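Local coordinates for sniffer CG10964-PA (Drosophila melanogaster, PDB 1SNY), which probably reduces carbonyl compounds with NADPH as a short-chain dehydrogenase/reductase built on a Rossmann fold, at residues Ala40-Pro45 / Gln49-Thr54. Residues are numbered along the deposited sequence; the frame is centred on the assembly and turned at random.
Sequences ALLNLP and QHLFTT
Leu-41 and Leu-42, late in helix 32-42, meet Leu-51 of strand 50-55 and illustrate how the helix of a beta-alpha-beta crossover packs on the parallel sheet of a Rossmann fold. The chain runs from strand 23-26 through this helix and back into the parallel sheet at strand 50-55, beside the strand it left.

The contact is wholly apolar. Leu-51 reaches from the strand toward the helix and presents its CD1 methyl to both leucines, 4.1 Å from Leu-41 CB and 4.0 Å from Leu-42 CD2. Its CG is roughly anti to the backbone N (chi1 -154°), carrying the CD1 branch to the helix leucines. Leu-41 also points at the strand, and the two side chains pass each other at a slant. Leu-42 leaves the helix more to the flank and meets Leu-51 nearly at a right angle, through one methyl.

Backbone bonding on the strand side is directed within the sheet: Leu-51 pairs with Asn-73 and His-75, while its neighbours His-50 and Phe-52 bond to Ile-24. On the helix side, Leu-41 also packs on Ile-26 and on Val-243 of helix 235-248. The bound NADP lies about 13 Å from the side chain of Leu-51, and the contact is helix-to-sheet packing away from the cofactor. Leu-41 CD1 sits 4.1 Å from Leu-51 CG.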
loop_
_atom_site.group_PDB
_atom_site.type_symbol
_atom_site.label_atom_id
_atom_site.label_comp_id
_atom_site.label_asym_id
_atom_site.label_seq_id
_atom_site.Cartn_x
_atom_site.Cartn_y
_atom_site.Cartn_z
ATOM N N ALA A 40 -12.307 27.248 -3.970
ATOM C CA ALA A 40 -12.673 27.386 -2.566
ATOM C C ALA A 40 -11.615 28.176 -1.800
ATOM O O ALA A 40 -11.934 28.896 -0.856
ATOM C CB ALA A 40 -12.856 26.014 -1.933
ATOM N N LEU A 41 -10.356 28.030 -2.203
ATOM C CA LEU A 41 -9.266 28.739 -1.545
ATOM C C LEU A 41 -9.410 30.232 -1.796
ATOM O O LEU A 41 -9.170 31.053 -0.905
ATOM C CB LEU A 41 -7.916 28.246 -2.072
ATOM C CG LEU A 41 -7.485 26.861 -1.575
ATOM C CD1 LEU A 41 -6.311 26.363 -2.391
ATOM C CD2 LEU A 41 -7.130 26.939 -0.096
ATOM N N LEU A 42 -9.813 30.571 -3.016
ATOM C CA LEU A 42 -10.010 31.961 -3.408
ATOM C C LEU A 42 -11.162 32.608 -2.637
ATOM O O LEU A 42 -11.036 33.731 -2.151
ATOM C CB LEU A 42 -10.288 32.043 -4.911
ATOM C CG LEU A 42 -9.174 31.524 -5.823
ATOM C CD1 LEU A 42 -9.612 31.603 -7.275
ATOM C CD2 LEU A 42 -7.913 32.339 -5.600
ATOM N N ASN A 43 -12.281 31.897 -2.521
ATOM C CA ASN A 43 -13.448 32.424 -1.822
ATOM C C ASN A 43 -13.177 32.709 -0.351
ATOM O O ASN A 43 -14.036 33.245 0.348
ATOM C CB ASN A 43 -14.630 31.454 -1.925
ATOM C CG ASN A 43 -14.955 31.077 -3.354
ATOM O OD1 ASN A 43 -14.852 31.898 -4.267
ATOM N ND2 ASN A 43 -15.367 29.829 -3.554
ATOM N N LEU A 44 -11.992 32.342 0.122
ATOM C CA LEU A 44 -11.635 32.574 1.516
ATOM C C LEU A 44 -11.428 34.064 1.767
ATOM O O LEU A 44 -10.904 34.779 0.913
ATOM C CB LEU A 44 -10.355 31.817 1.866
ATOM C CG LEU A 44 -10.418 30.293 1.769
ATOM C CD1 LEU A 44 -9.032 29.706 1.992
ATOM C CD2 LEU A 44 -11.405 29.758 2.797
ATOM N N PRO A 45 -11.840 34.553 2.948
ATOM C CA PRO A 45 -11.661 35.977 3.244
ATOM C C PRO A 45 -10.202 36.380 3.043
ATOM O O PRO A 45 -9.911 37.409 2.433
ATOM C CB PRO A 45 -12.112 36.085 4.701
ATOM C CG PRO A 45 -11.799 34.728 5.257
ATOM C CD PRO A 45 -12.267 33.816 4.148
ATOM N N GLN A 49 -1.456 33.934 -0.537
ATOM C CA GLN A 49 -0.712 34.913 -1.322
ATOM C C GLN A 49 -0.131 34.217 -2.542
ATOM O O GLN A 49 -0.029 34.801 -3.621
ATOM C CB GLN A 49 0.428 35.530 -0.499
ATOM C CG GLN A 49 1.321 36.470 -1.306
ATOM C CD GLN A 49 2.321 37.235 -0.451
ATOM O OE1 GLN A 49 3.024 38.119 -0.946
ATOM N NE2 GLN A 49 2.390 36.901 0.836
ATOM N N HIS A 50 0.253 32.958 -2.362
ATOM C CA HIS A 50 0.820 32.179 -3.449
ATOM C C HIS A 50 0.105 30.837 -3.524
ATOM O O HIS A 50 0.208 30.007 -2.613
ATOM C CB HIS A 50 2.318 31.967 -3.228
ATOM C CG HIS A 50 3.102 33.239 -3.151
ATOM N ND1 HIS A 50 3.156 34.145 -4.190
ATOM C CD2 HIS A 50 3.875 33.752 -2.163
ATOM C CE1 HIS A 50 3.930 35.159 -3.845
ATOM N NE2 HIS A 50 4.379 34.945 -2.620
ATOM N N LEU A 51 -0.631 30.644 -4.611
ATOM C CA LEU A 51 -1.373 29.414 -4.825
ATOM C C LEU A 51 -0.766 28.712 -6.034
ATOM O O LEU A 51 -1.117 29.025 -7.170
ATOM C CB LEU A 51 -2.845 29.742 -5.093
ATOM C CG LEU A 51 -3.935 28.715 -4.771
ATOM C CD1 LEU A 51 -5.292 29.325 -5.084
ATOM C CD2 LEU A 51 -3.729 27.435 -5.565
ATOM N N PHE A 52 0.161 27.785 -5.793
ATOM C CA PHE A 52 0.788 27.042 -6.888
ATOM C C PHE A 52 -0.097 25.878 -7.301
ATOM O O PHE A 52 -0.569 25.100 -6.460
ATOM C CB PHE A 52 2.170 26.513 -6.488
ATOM C CG PHE A 52 3.134 27.589 -6.092
ATOM C CD1 PHE A 52 3.107 28.121 -4.809
ATOM C CD2 PHE A 52 4.048 28.096 -7.015
ATOM C CE1 PHE A 52 3.978 29.142 -4.447
ATOM C CE2 PHE A 52 4.923 29.119 -6.659
ATOM C CZ PHE A 52 4.887 29.642 -5.376
ATOM N N THR A 53 -0.315 25.762 -8.605
ATOM C CA THR A 53 -1.164 24.717 -9.153
ATOM C C THR A 53 -0.467 24.012 -10.299
ATOM O O THR A 53 0.056 24.661 -11.207
ATOM C CB THR A 53 -2.472 25.307 -9.697
ATOM O OG1 THR A 53 -2.170 26.219 -10.760
ATOM C CG2 THR A 53 -3.214 26.051 -8.613
ATOM N N THR A 54 -0.464 22.686 -10.266
ATOM C CA THR A 54 0.160 21.915 -11.327
ATOM C C THR A 54 -0.918 21.355 -12.243
ATOM O O THR A 54 -2.085 21.234 -11.860
ATOM C CB THR A 54 0.959 20.715 -10.786
ATOM O OG1 THR A 54 0.048 19.738 -10.264
ATOM C CG2 THR A 54 1.911 21.151 -9.690
#